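Local coordinates for sialidase B (Streptococcus pneumoniae serotype 4, PDB 4XJW), which hydrolyses the alpha-2,3-, alpha-2,6- and alpha-2,8-glycosidic linkages of terminal sialic acids in oligosaccharides, glycoproteins and glycolipids, at residues 195-209 and 221-233. The protein carries 1 engineered substitution. Sequence-based numbering, arbitrary orientation.
With DMS (dimethyl sulfoxide), chain C.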
ATOM      1  N   PHE A 195       7.380   6.012  -2.427  1.00  9.33           N
ATOM      2  CA  PHE A 195       6.466   6.122  -3.555  1.00 10.11           C
ATOM      3  C   PHE A 195       5.390   7.126  -3.181  1.00 10.21           C
ATOM      4  O   PHE A 195       4.941   7.156  -2.032  1.00 10.43           O
ATOM      5  CB  PHE A 195       5.834   4.750  -3.826  1.00 10.22           C
ATOM      6  CG  PHE A 195       6.847   3.661  -4.041  1.00 10.47           C
ATOM      7  CD1 PHE A 195       7.452   3.496  -5.285  1.00 10.59           C
ATOM      8  CD2 PHE A 195       7.215   2.815  -2.998  1.00  8.55           C
ATOM      9  CE1 PHE A 195       8.417   2.503  -5.503  1.00  8.32           C
ATOM     10  CE2 PHE A 195       8.172   1.803  -3.202  1.00  6.62           C
ATOM     11  CZ  PHE A 195       8.758   1.639  -4.451  1.00  8.89           C
ATOM     12  N   GLN A 196       4.987   7.975  -4.119  1.00  9.82           N
ATOM     13  CA  GLN A 196       3.988   8.979  -3.771  1.00  9.94           C
ATOM     14  C   GLN A 196       3.222   9.445  -4.990  1.00 10.34           C
ATOM     15  O   GLN A 196       3.713   9.343  -6.101  1.00 10.93           O
ATOM     16  CB  GLN A 196       4.640  10.173  -3.065  1.00 10.84           C
ATOM     17  CG  GLN A 196       5.679  10.897  -3.912  1.00 12.17           C
ATOM     18  CD  GLN A 196       6.750  11.548  -3.062  1.00 13.66           C
ATOM     19  OE1 GLN A 196       6.502  12.539  -2.388  1.00 20.23           O
ATOM     20  NE2 GLN A 196       7.955  10.975  -3.082  1.00 19.16           N
ATOM     21  N   SER A 197       2.008   9.944  -4.773  1.00  9.48           N
ATOM     22  CA  SER A 197       1.185  10.460  -5.868  1.00 10.36           C
ATOM     23  C   SER A 197       1.904  11.513  -6.699  1.00 11.48           C
ATOM     24  O   SER A 197       2.480  12.455  -6.160  1.00 14.16           O
ATOM     25  CB  SER A 197      -0.097  11.066  -5.313  1.00 10.90           C
ATOM     26  OG  SER A 197      -0.853  10.100  -4.634  1.00 11.71           O
ATOM     27  N   GLY A 198       1.874  11.350  -8.015  1.00 12.30           N
ATOM     28  CA  GLY A 198       2.468  12.337  -8.901  1.00 12.38           C
ATOM     29  C   GLY A 198       3.914  12.049  -9.249  1.00 13.59           C
ATOM     30  O   GLY A 198       4.551  12.792 -10.012  1.00 15.02           O
ATOM     31  N   ASP A 199       4.452  10.972  -8.684  1.00 11.28           N
ATOM     32  CA  ASP A 199       5.786  10.533  -9.073  1.00 11.08           C
ATOM     33  C   ASP A 199       5.821   9.874 -10.457  1.00 11.78           C
ATOM     34  O   ASP A 199       4.827   9.870 -11.187  1.00 11.53           O
ATOM     35  CB  ASP A 199       6.445   9.660  -7.983  1.00 11.87           C
ATOM     36  CG  ASP A 199       5.831   8.265  -7.842  1.00 13.57           C
ATOM     37  OD1 ASP A 199       5.035   7.839  -8.702  1.00 11.89           O
ATOM     38  OD2 ASP A 199       6.194   7.569  -6.854  1.00 12.23           O
ATOM     39  N   SER A 200       6.975   9.319 -10.806  1.00 11.73           N
ATOM     40  CA  SER A 200       7.190   8.723 -12.127  1.00 11.59           C
ATOM     41  C   SER A 200       6.235   7.581 -12.489  1.00 13.18           C
ATOM     42  O   SER A 200       6.077   7.265 -13.673  1.00 14.39           O
ATOM     43  CB  SER A 200       8.616   8.196 -12.214  1.00 10.62           C
ATOM     44  OG  SER A 200       8.858   7.270 -11.172  1.00 12.48           O
ATOM     45  N   THR A 201       5.621   6.945 -11.493  1.00 12.88           N
ATOM     46  CA  THR A 201       4.701   5.840 -11.773  1.00 11.29           C
ATOM     47  C   THR A 201       3.370   6.331 -12.324  1.00 11.46           C
ATOM     48  O   THR A 201       2.695   5.607 -13.061  1.00 11.26           O
ATOM     49  CB  THR A 201       4.405   4.953 -10.535  1.00 12.01           C
ATOM     50  OG1 THR A 201       3.620   5.676  -9.574  1.00 11.99           O
ATOM     51  CG2 THR A 201       5.691   4.450  -9.896  1.00 13.54           C
ATOM     52  N   GLN A 202       3.016   7.564 -11.963  1.00  9.70           N
ATOM     53  CA  GLN A 202       1.708   8.151 -12.255  1.00  9.50           C
ATOM     54  C   GLN A 202       0.532   7.352 -11.699  1.00 12.40           C
ATOM     55  O   GLN A 202      -0.617   7.560 -12.094  1.00 14.61           O
ATOM     56  CB  GLN A 202       1.552   8.440 -13.750  1.00 13.28           C
ATOM     57  CG  GLN A 202       2.481   9.554 -14.222  1.00 13.62           C
ATOM     58  CD  GLN A 202       2.122  10.915 -13.640  1.00 17.62           C
ATOM     59  OE1 GLN A 202       2.807  11.435 -12.749  1.00 19.83           O
ATOM     60  NE2 GLN A 202       1.062  11.515 -14.160  1.00 18.77           N
ATOM     61  N   ALA A 203       0.809   6.457 -10.759  1.00  9.82           N
ATOM     62  CA  ALA A 203      -0.288   5.864 -10.008  1.00  9.82           C
ATOM     63  C   ALA A 203      -0.612   6.762  -8.839  1.00  8.42           C
ATOM     64  O   ALA A 203       0.280   7.291  -8.174  1.00 13.36           O
ATOM     65  CB  ALA A 203       0.078   4.477  -9.513  1.00 10.43           C
ATOM     66  N   ASN A 204      -1.896   6.929  -8.568  1.00 10.69           N
ATOM     67  CA  ASN A 204      -2.307   7.738  -7.438  1.00  9.25           C
ATOM     68  C   ASN A 204      -2.363   6.934  -6.145  1.00  9.51           C
ATOM     69  O   ASN A 204      -2.513   7.513  -5.070  1.00 10.57           O
ATOM     70  CB  ASN A 204      -3.665   8.395  -7.725  1.00  9.92           C
ATOM     71  CG  ASN A 204      -3.925   9.633  -6.866  1.00 13.21           C
ATOM     72  OD1 ASN A 204      -2.998  10.340  -6.449  1.00 12.37           O
ATOM     73  ND2 ASN A 204      -5.202   9.905  -6.604  1.00 12.11           N
ATOM     74  N   TYR A 205      -2.219   5.607  -6.243  1.00  9.55           N
ATOM     75  CA  TYR A 205      -2.370   4.726  -5.072  1.00  8.42           C
ATOM     76  C   TYR A 205      -1.262   3.688  -5.022  1.00  9.24           C
ATOM     77  O   TYR A 205      -0.731   3.295  -6.061  1.00  8.75           O
ATOM     78  CB  TYR A 205      -3.749   4.050  -5.072  1.00  8.87           C
ATOM     79  CG  TYR A 205      -4.852   5.067  -5.253  1.00  9.47           C
ATOM     80  CD1 TYR A 205      -5.327   5.807  -4.166  1.00  8.26           C
ATOM     81  CD2 TYR A 205      -5.336   5.356  -6.520  1.00 10.80           C
ATOM     82  CE1 TYR A 205      -6.305   6.783  -4.335  1.00 10.38           C
ATOM     83  CE2 TYR A 205      -6.306   6.325  -6.703  1.00 11.01           C
ATOM     84  CZ  TYR A 205      -6.774   7.033  -5.620  1.00  8.46           C
ATOM     85  OH  TYR A 205      -7.715   8.002  -5.831  1.00 11.70           O
ATOM     86  N   PHE A 206      -0.913   3.258  -3.812  1.00  8.87           N
ATOM     87  CA  PHE A 206       0.131   2.250  -3.624  1.00  7.03           C
ATOM     88  C   PHE A 206      -0.297   1.291  -2.545  1.00  9.20           C
ATOM     89  O   PHE A 206      -0.972   1.685  -1.589  1.00  9.53           O
ATOM     90  CB  PHE A 206       1.466   2.898  -3.238  1.00  9.51           C
ATOM     91  CG  PHE A 206       1.980   3.829  -4.276  1.00  9.02           C
ATOM     92  CD1 PHE A 206       2.694   3.345  -5.361  1.00  8.24           C
ATOM     93  CD2 PHE A 206       1.689   5.179  -4.207  1.00  9.41           C
ATOM     94  CE1 PHE A 206       3.128   4.195  -6.347  1.00 10.57           C
ATOM     95  CE2 PHE A 206       2.142   6.048  -5.183  1.00 10.05           C
ATOM     96  CZ  PHE A 206       2.852   5.553  -6.264  1.00  9.92           C
ATOM     97  N   ARG A 207       0.087   0.025  -2.705  1.00  9.45           N
ATOM     98  CA  ARG A 207      -0.214  -1.005  -1.714  1.00  8.19           C
ATOM     99  C   ARG A 207       0.878  -2.056  -1.791  1.00 10.50           C
ATOM    100  O   ARG A 207       1.620  -2.138  -2.779  1.00 10.61           O
ATOM    101  CB  ARG A 207      -1.579  -1.691  -1.948  1.00  8.59           C
ATOM    102  CG  ARG A 207      -2.823  -0.942  -1.382  1.00 10.75           C
ATOM    103  CD  ARG A 207      -3.856  -1.925  -0.786  1.00 17.29           C
ATOM    104  NE  ARG A 207      -3.397  -2.652   0.392  1.00 17.16           N
ATOM    105  CZ  ARG A 207      -4.026  -3.706   0.925  1.00 16.75           C
ATOM    106  NH1 ARG A 207      -5.150  -4.151   0.370  1.00 19.34           N
ATOM    107  NH2 ARG A 207      -3.530  -4.321   2.019  1.00 15.72           N
ATOM    108  N   ILE A 208       0.960  -2.868  -0.744  1.00  7.84           N
ATOM    109  CA  ILE A 208       1.799  -4.067  -0.720  1.00  8.86           C
ATOM    110  C   ILE A 208       3.308  -3.757  -0.800  1.00  6.61           C
ATOM    111  O   ILE A 208       3.983  -4.160  -1.744  1.00  8.57           O
ATOM    112  CB  ILE A 208       1.433  -5.082  -1.845  1.00  8.89           C
ATOM    113  CG1 ILE A 208      -0.072  -5.124  -2.138  1.00  9.58           C
ATOM    114  CG2 ILE A 208       1.882  -6.473  -1.451  1.00  7.28           C
ATOM    115  CD1 ILE A 208      -0.943  -5.498  -0.941  1.00 12.44           C
ATOM    116  N   PRO A 209       3.844  -3.054   0.205  1.00  7.34           N
ATOM    117  CA  PRO A 209       5.259  -2.660   0.197  1.00  9.01           C
ATOM    118  C   PRO A 209       6.184  -3.822   0.517  1.00  9.51           C
ATOM    119  O   PRO A 209       5.812  -4.745   1.257  1.00  9.54           O
ATOM    120  CB  PRO A 209       5.336  -1.660   1.347  1.00  9.97           C
ATOM    121  CG  PRO A 209       4.232  -2.088   2.289  1.00  8.87           C
ATOM    122  CD  PRO A 209       3.127  -2.543   1.389  1.00  9.69           C
ATOM    123  N   SER A 221      13.227  -1.452  -2.496  1.00  8.32           N
ATOM    124  CA  SER A 221      11.804  -1.573  -2.160  1.00  7.98           C
ATOM    125  C   SER A 221      11.007  -1.807  -3.420  1.00  6.66           C
ATOM    126  O   SER A 221      11.257  -1.187  -4.443  1.00  8.71           O
ATOM    127  CB  SER A 221      11.311  -0.297  -1.457  1.00  9.06           C
ATOM    128  OG  SER A 221       9.892  -0.305  -1.258  1.00 10.40           O
ATOM    129  N   SER A 222      10.035  -2.712  -3.343  1.00  8.19           N
ATOM    130  CA  SER A 222       9.037  -2.836  -4.410  1.00 10.20           C
ATOM    131  C   SER A 222       7.635  -2.578  -3.874  1.00 10.45           C
ATOM    132  O   SER A 222       7.419  -2.557  -2.655  1.00  9.42           O
ATOM    133  CB  SER A 222       9.112  -4.183  -5.138  1.00  9.42           C
ATOM    134  OG  SER A 222       8.805  -5.272  -4.292  1.00 12.34           O
ATOM    135  N   ILE A 223       6.697  -2.354  -4.792  1.00  8.08           N
ATOM    136  CA  ILE A 223       5.352  -1.918  -4.429  1.00  7.65           C
ATOM    137  C   ILE A 223       4.402  -2.178  -5.583  1.00 10.23           C
ATOM    138  O   ILE A 223       4.826  -2.250  -6.740  1.00  8.63           O
ATOM    139  CB  ILE A 223       5.359  -0.404  -4.062  1.00 10.74           C
ATOM    140  CG1 ILE A 223       4.089   0.005  -3.318  1.00 13.54           C
ATOM    141  CG2 ILE A 223       5.452   0.478  -5.291  1.00  9.19           C
ATOM    142  CD1 ILE A 223       4.320   0.369  -1.920  1.00 13.16           C
ATOM    143  N   ASP A 224       3.125  -2.358  -5.257  1.00  8.42           N
ATOM    144  CA  ASP A 224       2.050  -2.276  -6.245  1.00  6.96           C
ATOM    145  C   ASP A 224       1.752  -0.803  -6.488  1.00  7.75           C
ATOM    146  O   ASP A 224       1.375  -0.092  -5.556  1.00  7.82           O
ATOM    147  CB  ASP A 224       0.756  -2.879  -5.689  1.00  8.19           C
ATOM    148  CG  ASP A 224       0.699  -4.400  -5.732  1.00 10.63           C
ATOM    149  OD1 ASP A 224       1.729  -5.103  -5.709  1.00 14.96           O
ATOM    150  OD2 ASP A 224      -0.449  -4.899  -5.740  1.00 13.19           O
ATOM    151  N   ALA A 225       1.938  -0.353  -7.727  1.00  9.06           N
ATOM    152  CA  ALA A 225       1.516   0.963  -8.165  1.00  6.04           C
ATOM    153  C   ALA A 225       0.089   0.736  -8.678  1.00  8.05           C
ATOM    154  O   ALA A 225      -0.103   0.142  -9.740  1.00  9.67           O
ATOM    155  CB  ALA A 225       2.430   1.468  -9.277  1.00  9.82           C
ATOM    156  N   ARG A 226      -0.902   1.169  -7.904  1.00  8.58           N
ATOM    157  CA  ARG A 226      -2.288   0.831  -8.206  1.00  8.65           C
ATOM    158  C   ARG A 226      -3.014   2.032  -8.802  1.00  8.91           C
ATOM    159  O   ARG A 226      -3.090   3.108  -8.189  1.00  9.02           O
ATOM    160  CB  ARG A 226      -2.989   0.293  -6.953  1.00 11.28           C
ATOM    161  CG  ARG A 226      -2.350  -0.984  -6.392  1.00  9.49           C
ATOM    162  CD  ARG A 226      -3.351  -1.820  -5.609  1.00 12.34           C
ATOM    163  NE  ARG A 226      -2.769  -3.098  -5.205  1.00  8.54           N
ATOM    164  CZ  ARG A 226      -3.407  -4.012  -4.486  1.00 10.64           C
ATOM    165  NH1 ARG A 226      -4.654  -3.786  -4.084  1.00 13.03           N
ATOM    166  NH2 ARG A 226      -2.797  -5.147  -4.176  1.00 10.23           N
ATOM    167  N   TYR A 227      -3.538   1.849 -10.012  1.00  9.03           N
ATOM    168  CA  TYR A 227      -4.078   2.982 -10.762  1.00 10.39           C
ATOM    169  C   TYR A 227      -5.571   3.213 -10.541  1.00 10.89           C
ATOM    170  O   TYR A 227      -6.000   4.365 -10.483  1.00 10.58           O
ATOM    171  CB  TYR A 227      -3.743   2.855 -12.259  1.00 10.45           C
ATOM    172  CG  TYR A 227      -2.259   2.909 -12.507  1.00  8.91           C
ATOM    173  CD1 TYR A 227      -1.469   1.767 -12.355  1.00 10.95           C
ATOM    174  CD2 TYR A 227      -1.637   4.109 -12.850  1.00  9.65           C
ATOM    175  CE1 TYR A 227      -0.095   1.817 -12.549  1.00  9.28           C
ATOM    176  CE2 TYR A 227      -0.250   4.169 -13.046  1.00 10.88           C
ATOM    177  CZ  TYR A 227       0.501   3.015 -12.897  1.00 12.39           C
ATOM    178  OH  TYR A 227       1.866   3.044 -13.086  1.00 12.55           O
ATOM    179  N   GLY A 228      -6.328   2.123 -10.417  1.00 10.41           N
ATOM    180  CA  GLY A 228      -7.782   2.170 -10.300  1.00 10.91           C
ATOM    181  C   GLY A 228      -8.232   2.152  -8.851  1.00 12.15           C
ATOM    182  O   GLY A 228      -8.936   1.233  -8.399  1.00 11.57           O
ATOM    183  N   GLY A 229      -7.838   3.180  -8.106  1.00 11.67           N
ATOM    184  CA  GLY A 229      -8.055   3.176  -6.671  1.00  7.96           C
ATOM    185  C   GLY A 229      -7.167   2.122  -6.024  1.00  9.31           C
ATOM    186  O   GLY A 229      -6.218   1.638  -6.643  1.00  9.81           O
ATOM    187  N   THR A 230      -7.486   1.739  -4.793  1.00  8.38           N
ATOM    188  CA  THR A 230      -6.675   0.772  -4.048  1.00 10.06           C
ATOM    189  C   THR A 230      -7.076  -0.688  -4.262  1.00 11.32           C
ATOM    190  O   THR A 230      -6.455  -1.582  -3.688  1.00 12.60           O
ATOM    191  CB  THR A 230      -6.652   1.093  -2.552  1.00 10.50           C
ATOM    192  OG1 THR A 230      -7.999   1.265  -2.082  1.00 10.23           O
ATOM    193  CG2 THR A 230      -5.851   2.357  -2.281  1.00 11.34           C
ATOM    194  N   HIS A 231      -8.101  -0.929  -5.089  1.00  9.08           N
ATOM    195  CA  HIS A 231      -8.625  -2.285  -5.300  1.00 10.81           C
ATOM    196  C   HIS A 231      -7.566  -3.303  -5.744  1.00 11.93           C
ATOM    197  O   HIS A 231      -6.681  -2.991  -6.556  1.00 10.84           O
ATOM    198  CB  HIS A 231      -9.717  -2.295  -6.371  1.00 12.06           C
ATOM    199  CG  HIS A 231     -10.924  -1.482  -6.039  1.00 11.36           C
ATOM    200  ND1 HIS A 231     -11.590  -1.574  -4.835  1.00 10.13           N
ATOM    201  CD2 HIS A 231     -11.611  -0.575  -6.779  1.00 11.76           C
ATOM    202  CE1 HIS A 231     -12.627  -0.754  -4.841  1.00 11.20           C
ATOM    203  NE2 HIS A 231     -12.661  -0.139  -6.014  1.00  9.11           N
ATOM    204  N   ASP A 232      -7.676  -4.528  -5.234  1.00 10.63           N
ATOM    205  CA  ASP A 232      -6.907  -5.634  -5.786  1.00  9.77           C
ATOM    206  C   ASP A 232      -7.355  -5.876  -7.231  1.00 11.37           C
ATOM    207  O   ASP A 232      -8.416  -5.397  -7.648  1.00 13.09           O
ATOM    208  CB  ASP A 232      -7.158  -6.948  -5.032  1.00 12.20           C
ATOM    209  CG  ASP A 232      -6.715  -6.923  -3.579  1.00 16.77           C
ATOM    210  OD1 ASP A 232      -6.103  -5.945  -3.127  1.00 15.14           O
ATOM    211  OD2 ASP A 232      -7.021  -7.920  -2.877  1.00 23.45           O
ATOM    212  N   SER A 233      -6.581  -6.658  -7.972  1.00 11.00           N
ATOM    213  CA  SER A 233      -6.993  -7.138  -9.294  1.00 10.09           C
ATOM    214  C   SER A 233      -8.392  -7.774  -9.218  1.00 12.12           C
ATOM    215  O   SER A 233      -8.712  -8.377  -8.197  1.00 13.36           O
ATOM    216  CB  SER A 233      -5.989  -8.166  -9.804  1.00  9.80           C
ATOM    217  OG  SER A 233      -4.692  -7.599  -9.890  1.00 12.33           O
TER
HETATM  218  S   DMS C 702      -3.107  -8.480  -1.336  1.00 18.55           S
HETATM  219  O   DMS C 702      -2.796  -7.819  -2.650  1.00 16.37           O
HETATM  220  C1  DMS C 702      -4.194  -7.368  -0.400  1.00 14.40           C
HETATM  221  C2  DMS C 702      -4.310  -9.792  -1.683  1.00 19.32           C
HETATM  222  O   HOH W   1      -4.129   6.512 -10.495  1.00 11.44           O
HETATM  223  O   HOH W   2       3.992  -5.507  -4.226  1.00 13.99           O
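Arg-207 and Asp-224 pair across two antiparallel strands: Asp-224 N reaches Arg-207 O at 2.9 Å, and Arg-207 N returns a bond to Asp-224 O. At Tyr-205 and Arg-226 only one bond is strong, Arg-226 N to Tyr-205 O. Packing is tight on the face of Phe-206 and Ala-225. There Ile-223 CG2, wedged between its own backbone N and carbonyl carbon while CG1 lies anti to N (chi1 -164°), sits 3.4 Å from the Phe-195 ring centroid, 3° off the normal. Ala-203 CB lies over one face of the Tyr-227 ring, offset toward its rim, and the Tyr-227 OH donates to Thr-201 O (2.7 Å). On the opposite side of the sheet, Arg-207 CB lies over one face of the Arg-226 guanidinium. In the guanidinium plane Arg-226 NE and NH2 both grip Asp-224 OD2, and NH1 meets Asp-232 OD1 (2.8 Å), which fixes the rotation of the Arg-226 head. Arg-207 NE is salt-bridged to Glu-631. The looser side lies at exposed Asp-232, where Arg-207 NH1 stands 4.0 Å from OD1 with no N-H aimed at it, and dimethyl sulfoxide accepts from Arg-226 NH2. With Tyr-615 and Arg-581 close to Arg-207, the hairpin end and following loop match the sialidase beta-propeller active site, Arg-207 probably binding substrate and Asp-232 probably the proton acceptor.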